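Local coordinates for leucine rich repeat and phosphatase domain containing protein (Entamoeba histolytica, PDB 3EMU) that carries a dual specificity phosphatase catalytic domain of the phosphoric monoester hydrolase class, but has an altered phosphate-binding loop and may be inactive, at residues A[74-79]-A[102-107]; A[78-83]-A[88-93]. One frame throughout, in Å; residues are numbered along the deposited sequence. Where two conformers were deposited one is given.

Contact 1 (A[74-79]-A[102-107])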
ATOM      1  N   PRO A  74       9.750   0.616   5.963  1.00 58.66           N
ATOM      2  CA  PRO A  74      10.352  -0.720   6.149  1.00 59.26           C
ATOM      3  C   PRO A  74       9.425  -1.661   6.921  1.00 59.58           C
ATOM      4  O   PRO A  74       9.267  -2.821   6.533  1.00 58.66           O
ATOM      5  CB  PRO A  74      11.684  -0.445   6.903  1.00 58.33           C
ATOM      6  CG  PRO A  74      11.983   1.004   6.654  1.00 58.30           C
ATOM      7  CD  PRO A  74      10.620   1.714   6.434  1.00 58.20           C
ATOM      8  N   ASN A  75       8.763  -1.161   7.972  1.00 60.93           N
ATOM      9  CA  ASN A  75       7.701  -1.979   8.620  1.00 60.76           C
ATOM     10  C   ASN A  75       6.604  -2.433   7.684  1.00 58.62           C
ATOM     11  O   ASN A  75       6.187  -3.563   7.724  1.00 58.46           O
ATOM     12  CB  ASN A  75       7.107  -1.275   9.844  1.00 61.84           C
ATOM     13  CG  ASN A  75       8.026  -1.365  11.078  1.00 69.04           C
ATOM     14  OD1 ASN A  75       8.044  -0.459  11.915  1.00 76.88           O
ATOM     15  ND2 ASN A  75       8.808  -2.448  11.180  1.00 73.38           N
ATOM     16  N   ALA A  76       6.146  -1.566   6.793  1.00 58.98           N
ATOM     17  CA  ALA A  76       5.098  -1.983   5.818  1.00 57.77           C
ATOM     18  C   ALA A  76       5.591  -3.055   4.863  1.00 57.36           C
ATOM     19  O   ALA A  76       4.890  -4.055   4.566  1.00 56.85           O
ATOM     20  CB  ALA A  76       4.601  -0.757   5.013  1.00 57.15           C
ATOM     21  N   ILE A  77       6.787  -2.834   4.311  1.00 57.56           N
ATOM     22  CA  ILE A  77       7.302  -3.799   3.312  1.00 57.83           C
ATOM     23  C   ILE A  77       7.429  -5.213   3.934  1.00 58.24           C
ATOM     24  O   ILE A  77       7.031  -6.237   3.348  1.00 57.53           O
ATOM     25  CB  ILE A  77       8.632  -3.280   2.734  1.00 58.12           C
ATOM     26  CG1 ILE A  77       8.295  -2.105   1.799  1.00 58.58           C
ATOM     27  CG2 ILE A  77       9.398  -4.401   2.034  1.00 55.56           C
ATOM     28  CD1 ILE A  77       9.493  -1.461   1.136  1.00 60.89           C
ATOM     29  N   LYS A  78       7.881  -5.220   5.178  1.00 59.41           N
ATOM     30  CA  LYS A  78       8.059  -6.433   5.944  1.00 61.87           C
ATOM     31  C   LYS A  78       6.756  -7.227   6.161  1.00 62.55           C
ATOM     32  O   LYS A  78       6.693  -8.467   5.916  1.00 63.59           O
ATOM     33  CB  LYS A  78       8.691  -6.066   7.295  1.00 61.92           C
ATOM     34  CG  LYS A  78       9.093  -7.316   8.045  1.00 67.54           C
ATOM     35  CD  LYS A  78       9.193  -7.110   9.553  1.00 74.57           C
ATOM     36  CE  LYS A  78       9.893  -8.337  10.217  1.00 80.91           C
ATOM     37  NZ  LYS A  78      10.049  -8.131  11.727  1.00 83.60           N
ATOM     38  N   PHE A  79       5.717  -6.515   6.629  1.00 61.64           N
ATOM     39  CA  PHE A  79       4.395  -7.109   6.879  1.00 60.38           C
ATOM     40  C   PHE A  79       3.884  -7.586   5.556  1.00 59.35           C
ATOM     41  O   PHE A  79       3.408  -8.708   5.427  1.00 58.55           O
ATOM     42  CB  PHE A  79       3.495  -6.010   7.494  1.00 62.21           C
ATOM     43  CG  PHE A  79       2.073  -6.440   7.810  1.00 64.29           C
ATOM     44  CD1 PHE A  79       1.773  -7.126   9.007  1.00 64.47           C
ATOM     45  CD2 PHE A  79       1.024  -6.083   6.959  1.00 63.56           C
ATOM     46  CE1 PHE A  79       0.445  -7.479   9.328  1.00 65.14           C
ATOM     47  CE2 PHE A  79      -0.306  -6.423   7.276  1.00 63.40           C
ATOM     48  CZ  PHE A  79      -0.592  -7.131   8.456  1.00 63.89           C
ATOM     49  N   PRO A 102      -2.471   4.122  -1.331  1.00 57.12           N
ATOM     50  CA  PRO A 102      -1.741   3.995  -2.605  1.00 57.22           C
ATOM     51  C   PRO A 102      -0.247   4.382  -2.511  1.00 57.40           C
ATOM     52  O   PRO A 102       0.570   3.748  -3.186  1.00 56.89           O
ATOM     53  CB  PRO A 102      -2.496   4.939  -3.547  1.00 56.87           C
ATOM     54  CG  PRO A 102      -3.937   5.006  -2.933  1.00 57.20           C
ATOM     55  CD  PRO A 102      -3.705   4.926  -1.456  1.00 57.62           C
ATOM     56  N   ALA A 103       0.086   5.391  -1.696  1.00 56.72           N
ATOM     57  CA  ALA A 103       1.474   5.786  -1.462  1.00 57.93           C
ATOM     58  C   ALA A 103       2.299   4.601  -0.913  1.00 58.02           C
ATOM     59  O   ALA A 103       3.411   4.347  -1.388  1.00 59.05           O
ATOM     60  CB  ALA A 103       1.570   6.998  -0.530  1.00 55.89           C
ATOM     61  N   ILE A 104       1.744   3.871   0.055  1.00 57.30           N
ATOM     62  CA  ILE A 104       2.395   2.677   0.577  1.00 56.52           C
ATOM     63  C   ILE A 104       2.600   1.611  -0.496  1.00 57.09           C
ATOM     64  O   ILE A 104       3.655   0.958  -0.529  1.00 56.82           O
ATOM     65  CB  ILE A 104       1.638   2.072   1.825  1.00 56.46           C
ATOM     66  CG1 ILE A 104       1.806   2.961   3.042  1.00 56.25           C
ATOM     67  CG2 ILE A 104       2.127   0.636   2.191  1.00 53.99           C
ATOM     68  CD1 ILE A 104       3.251   3.117   3.501  1.00 57.87           C
ATOM     69  N   VAL A 105       1.580   1.382  -1.323  1.00 56.69           N
ATOM     70  CA  VAL A 105       1.667   0.374  -2.376  1.00 56.51           C
ATOM     71  C   VAL A 105       2.764   0.746  -3.394  1.00 56.83           C
ATOM     72  O   VAL A 105       3.512  -0.117  -3.874  1.00 56.29           O
ATOM     73  CB  VAL A 105       0.278   0.112  -3.070  1.00 56.62           C
ATOM     74  CG1 VAL A 105       0.415  -0.684  -4.354  1.00 55.17           C
ATOM     75  CG2 VAL A 105      -0.701  -0.633  -2.109  1.00 57.23           C
ATOM     76  N   ILE A 106       2.853   2.034  -3.712  1.00 56.82           N
ATOM     77  CA  ILE A 106       3.920   2.527  -4.532  1.00 56.63           C
ATOM     78  C   ILE A 106       5.334   2.234  -3.925  1.00 57.72           C
ATOM     79  O   ILE A 106       6.173   1.687  -4.632  1.00 57.33           O
ATOM     80  CB  ILE A 106       3.743   4.002  -4.857  1.00 56.17           C
ATOM     81  CG1 ILE A 106       2.506   4.187  -5.764  1.00 55.25           C
ATOM     82  CG2 ILE A 106       5.028   4.568  -5.525  1.00 54.07           C
ATOM     83  CD1 ILE A 106       2.142   5.656  -6.070  1.00 50.97           C
ATOM     84  N   ALA A 107       5.578   2.626  -2.664  1.00 56.77           N
ATOM     85  CA  ALA A 107       6.823   2.337  -1.978  1.00 56.77           C
ATOM     86  C   ALA A 107       7.184   0.845  -2.088  1.00 57.71           C
ATOM     87  O   ALA A 107       8.343   0.474  -2.419  1.00 57.91           O
ATOM     88  CB  ALA A 107       6.742   2.758  -0.534  1.00 55.70           C
TER
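Two isoleucine torsions set up this helix pair, one for each touching place. In Ile104, chi1 of -71° leaves the methyl branch CG2 anti to the backbone N, and that methyl reaches Ala76, whose CB lies 4.0 Å from Ile104 CG2. The longer branch of Ile104 bends back on itself, placing CD1 4.4 Å from Ala76 CB, so the small alanine methyl faces both ends of a forked side chain. Ile77 works by length instead. Its chi2 of 180° stretches the chain out, and CD1 comes to 4.2 Å from the backbone O of Ala107, an apolar approach to a carbonyl and not a hydrogen bond. The pairing is purely van der Waals: no hydrogen bond crosses it, and the small side chains of Ala76 and Ala107 are consistent with the close backbones, the CA atoms of Ala76 and Ile104 lying 7.5 Å apart. It illustrates how two helices of an alpha/beta phosphatase fold can meet over a small patch while other elements share the packing. Strand 36-42 underlies one end, Leu40 touching Ala76 and Val42 touching Ile104; helix 135-151 borders the other through Phe144 on Ile77 and Leu141 on Ala107.

Contact 2 (A[78-83]-A[88-93])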
ATOM      1  N   LYS A  78       7.881  -5.220   5.178  1.00 59.41           N
ATOM      2  CA  LYS A  78       8.059  -6.433   5.944  1.00 61.87           C
ATOM      3  C   LYS A  78       6.756  -7.227   6.161  1.00 62.55           C
ATOM      4  O   LYS A  78       6.693  -8.467   5.916  1.00 63.59           O
ATOM      5  CB  LYS A  78       8.691  -6.066   7.295  1.00 61.92           C
ATOM      6  CG  LYS A  78       9.093  -7.316   8.045  1.00 67.54           C
ATOM      7  CD  LYS A  78       9.193  -7.110   9.553  1.00 74.57           C
ATOM      8  CE  LYS A  78       9.893  -8.337  10.217  1.00 80.91           C
ATOM      9  NZ  LYS A  78      10.049  -8.131  11.727  1.00 83.60           N
ATOM     10  N   PHE A  79       5.717  -6.515   6.629  1.00 61.64           N
ATOM     11  CA  PHE A  79       4.395  -7.109   6.879  1.00 60.38           C
ATOM     12  C   PHE A  79       3.884  -7.586   5.556  1.00 59.35           C
ATOM     13  O   PHE A  79       3.408  -8.708   5.427  1.00 58.55           O
ATOM     14  CB  PHE A  79       3.495  -6.010   7.494  1.00 62.21           C
ATOM     15  CG  PHE A  79       2.073  -6.440   7.810  1.00 64.29           C
ATOM     16  CD1 PHE A  79       1.773  -7.126   9.007  1.00 64.47           C
ATOM     17  CD2 PHE A  79       1.024  -6.083   6.959  1.00 63.56           C
ATOM     18  CE1 PHE A  79       0.445  -7.479   9.328  1.00 65.14           C
ATOM     19  CE2 PHE A  79      -0.306  -6.423   7.276  1.00 63.40           C
ATOM     20  CZ  PHE A  79      -0.592  -7.131   8.456  1.00 63.89           C
ATOM     21  N   ILE A  80       4.076  -6.787   4.505  1.00 59.27           N
ATOM     22  CA  ILE A  80       3.645  -7.258   3.173  1.00 58.85           C
ATOM     23  C   ILE A  80       4.387  -8.522   2.689  1.00 59.92           C
ATOM     24  O   ILE A  80       3.795  -9.461   2.167  1.00 59.07           O
ATOM     25  CB  ILE A  80       3.766  -6.146   2.123  1.00 58.83           C
ATOM     26  CG1 ILE A  80       2.810  -4.993   2.474  1.00 58.84           C
ATOM     27  CG2 ILE A  80       3.475  -6.672   0.721  1.00 56.50           C
ATOM     28  CD1 ILE A  80       2.953  -3.763   1.595  1.00 56.74           C
ATOM     29  N   ILE A  81       5.704  -8.543   2.831  1.00 61.66           N
ATOM     30  CA  ILE A  81       6.441  -9.699   2.322  1.00 62.28           C
ATOM     31  C   ILE A  81       6.130 -10.917   3.191  1.00 62.98           C
ATOM     32  O   ILE A  81       6.003 -12.019   2.678  1.00 62.88           O
ATOM     33  CB  ILE A  81       7.986  -9.403   2.155  1.00 62.15           C
ATOM     34  CG1 ILE A  81       8.179  -8.662   0.854  1.00 62.10           C
ATOM     35  CG2 ILE A  81       8.770 -10.705   2.052  1.00 60.83           C
ATOM     36  CD1 ILE A  81       9.397  -7.869   0.780  1.00 63.41           C
ATOM     37  N   ARG A  82       5.967 -10.724   4.500  1.00 64.56           N
ATOM     38  CA  ARG A  82       5.478 -11.814   5.362  0.50 66.07           C
ATOM     39  C   ARG A  82       4.220 -12.478   4.823  1.00 66.93           C
ATOM     40  O   ARG A  82       3.994 -13.665   5.030  1.00 68.09           O
ATOM     41  CB  ARG A  82       5.198 -11.333   6.788  0.50 66.57           C
ATOM     42  CG  ARG A  82       4.591 -12.401   7.693  0.50 67.33           C
ATOM     43  CD  ARG A  82       4.418 -11.899   9.126  0.50 71.76           C
ATOM     44  NE  ARG A  82       3.065 -11.444   9.467  0.50 74.46           N
ATOM     45  CZ  ARG A  82       2.795 -10.598  10.469  0.50 76.46           C
ATOM     46  NH1 ARG A  82       3.769 -10.097  11.212  0.50 76.74           N
ATOM     47  NH2 ARG A  82       1.551 -10.238  10.735  0.50 78.46           N
ATOM     48  N   SER A  83       3.382 -11.727   4.111  1.00 67.45           N
ATOM     49  CA  SER A  83       2.119 -12.283   3.658  1.00 67.84           C
ATOM     50  C   SER A  83       2.306 -12.997   2.320  1.00 68.40           C
ATOM     51  O   SER A  83       1.658 -14.015   2.040  1.00 67.41           O
ATOM     52  CB  SER A  83       1.007 -11.180   3.606  1.00 67.52           C
ATOM     53  OG  SER A  83      -0.167 -11.593   2.909  1.00 66.43           O
ATOM     54  N   GLU A  88      -0.521 -15.816   1.033  1.00 75.87           N
ATOM     55  CA  GLU A  88      -1.831 -15.247   1.373  1.00 74.36           C
ATOM     56  C   GLU A  88      -1.958 -13.752   1.033  1.00 72.59           C
ATOM     57  O   GLU A  88      -0.965 -13.004   0.981  1.00 71.49           O
ATOM     58  CB  GLU A  88      -2.140 -15.532   2.846  1.00 74.49           C
ATOM     59  CG  GLU A  88      -2.595 -16.981   3.037  1.00 76.36           C
ATOM     60  CD  GLU A  88      -2.485 -17.469   4.472  1.00 79.87           C
ATOM     61  OE1 GLU A  88      -2.218 -16.642   5.382  1.00 80.00           O
ATOM     62  OE2 GLU A  88      -2.663 -18.691   4.688  1.00 81.45           O
ATOM     63  N   GLY A  89      -3.197 -13.317   0.814  1.00 71.11           N
ATOM     64  CA  GLY A  89      -3.461 -11.909   0.490  1.00 67.99           C
ATOM     65  C   GLY A  89      -3.226 -10.944   1.641  1.00 65.98           C
ATOM     66  O   GLY A  89      -3.483 -11.233   2.835  1.00 65.27           O
ATOM     67  N   VAL A  90      -2.720  -9.775   1.285  1.00 64.62           N
ATOM     68  CA  VAL A  90      -2.712  -8.647   2.241  1.00 63.08           C
ATOM     69  C   VAL A  90      -3.545  -7.511   1.624  1.00 61.75           C
ATOM     70  O   VAL A  90      -3.410  -7.179   0.420  1.00 61.13           O
ATOM     71  CB  VAL A  90      -1.283  -8.184   2.597  1.00 62.18           C
ATOM     72  CG1 VAL A  90      -0.521  -7.779   1.329  1.00 62.24           C
ATOM     73  CG2 VAL A  90      -1.294  -7.056   3.621  1.00 61.45           C
ATOM     74  N   LEU A  91      -4.400  -6.918   2.454  1.00 60.93           N
ATOM     75  CA  LEU A  91      -5.250  -5.810   2.009  1.00 58.83           C
ATOM     76  C   LEU A  91      -4.751  -4.530   2.618  1.00 58.14           C
ATOM     77  O   LEU A  91      -4.619  -4.432   3.839  1.00 57.58           O
ATOM     78  CB  LEU A  91      -6.708  -6.053   2.410  1.00 59.65           C
ATOM     79  CG  LEU A  91      -7.701  -4.891   2.166  1.00 57.34           C
ATOM     80  CD1 LEU A  91      -7.758  -4.472   0.677  1.00 51.46           C
ATOM     81  CD2 LEU A  91      -9.056  -5.350   2.675  1.00 58.05           C
ATOM     82  N   ILE A  92      -4.459  -3.536   1.776  1.00 57.74           N
ATOM     83  CA  ILE A  92      -3.841  -2.309   2.294  1.00 58.32           C
ATOM     84  C   ILE A  92      -4.862  -1.169   2.205  1.00 58.08           C
ATOM     85  O   ILE A  92      -5.389  -0.900   1.136  1.00 57.68           O
ATOM     86  CB  ILE A  92      -2.514  -1.964   1.549  1.00 58.58           C
ATOM     87  CG1 ILE A  92      -1.528  -3.152   1.693  1.00 61.17           C
ATOM     88  CG2 ILE A  92      -1.889  -0.643   2.074  1.00 55.24           C
ATOM     89  CD1 ILE A  92      -0.713  -3.442   0.446  1.00 61.62           C
ATOM     90  N   ILE A  93      -5.176  -0.537   3.335  1.00 58.58           N
ATOM     91  CA  ILE A  93      -6.308   0.400   3.337  1.00 59.56           C
ATOM     92  C   ILE A  93      -5.992   1.700   4.064  1.00 59.18           C
ATOM     93  O   ILE A  93      -5.190   1.721   5.011  1.00 59.62           O
ATOM     94  CB  ILE A  93      -7.612  -0.227   3.916  1.00 60.04           C
ATOM     95  CG1 ILE A  93      -7.489  -0.421   5.417  1.00 62.48           C
ATOM     96  CG2 ILE A  93      -7.975  -1.516   3.272  1.00 58.85           C
ATOM     97  CD1 ILE A  93      -8.857  -0.783   6.103  1.00 64.40           C
TER
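Val90 is the apolar centre here, its two methyls serving two different residues of helix 78-83. With chi1 at 58°, CG1 stands between the backbone N and the carbonyl carbon and lies 4.2 Å from Ile80 CG2, the two side chains meeting at about a right angle. CG2 goes to Phe79, approaching the ring obliquely, with 3.8 Å between Val90 CG2 and Phe79 CE2. Farther along the strand, Ile92 prolongs the apolar seam: its CD1 is 3.9 Å from Ile80 CD1, again with the side chains crossed.

Toward the turn the character changes. The CB of Val90 packs 3.6 Å from Ser83 OG, a hydroxyl that is itself turned to the backbone as donor to Glu88 O. At 2.5 Å from OG to O this bond is short, perhaps partly through coordinate error, and the hydroxyl sits well above the carbonyl plane. The return bond is more regular: Glu88 N donates to Ser83 O over 3.0 Å, with an N-H...O angle of 164°. Ser83 thus meets Glu88 with both side chain and backbone, fastening the last part of the helix to the start of the strand. Glu88 OE1 is hydrogen-bonded to Ser37 OG of strand 36-42, while Arg82 forms a salt bridge with Asp55.

The arrangement exemplifies the helix-to-strand half of a beta-alpha-beta unit, the strand returning at 150° to the helix with axes 8.1 Å apart. Ile17 of strand 17-21 touches Ile80, Val90 and Ile92, Ser38 of strand 36-42 touches Phe79 and Val90, and helix 100-112 adds Phe108 against Ile80 and Val105 against Ile92.

Contact 1 and contact 2 draw on successive turns of helix 68-85, and their centres lie about 9 Å apart. Ile92 joins them directly: its CD1 lies 3.8 Å from Val105 CG2, and its CG2 lies 4.2 Å from Ile104 CG2, so one hydrophobic core runs from strand 89-94 through to helix 100-112. These two elements follow each other in the chain. In dual specificity phosphatases the loop between such a strand and helix is the phosphate-binding loop with the catalytic cysteine. The two contacts therefore pack helix 68-85 against both supports of that loop, even though the signature cysteine and arginine are absent here.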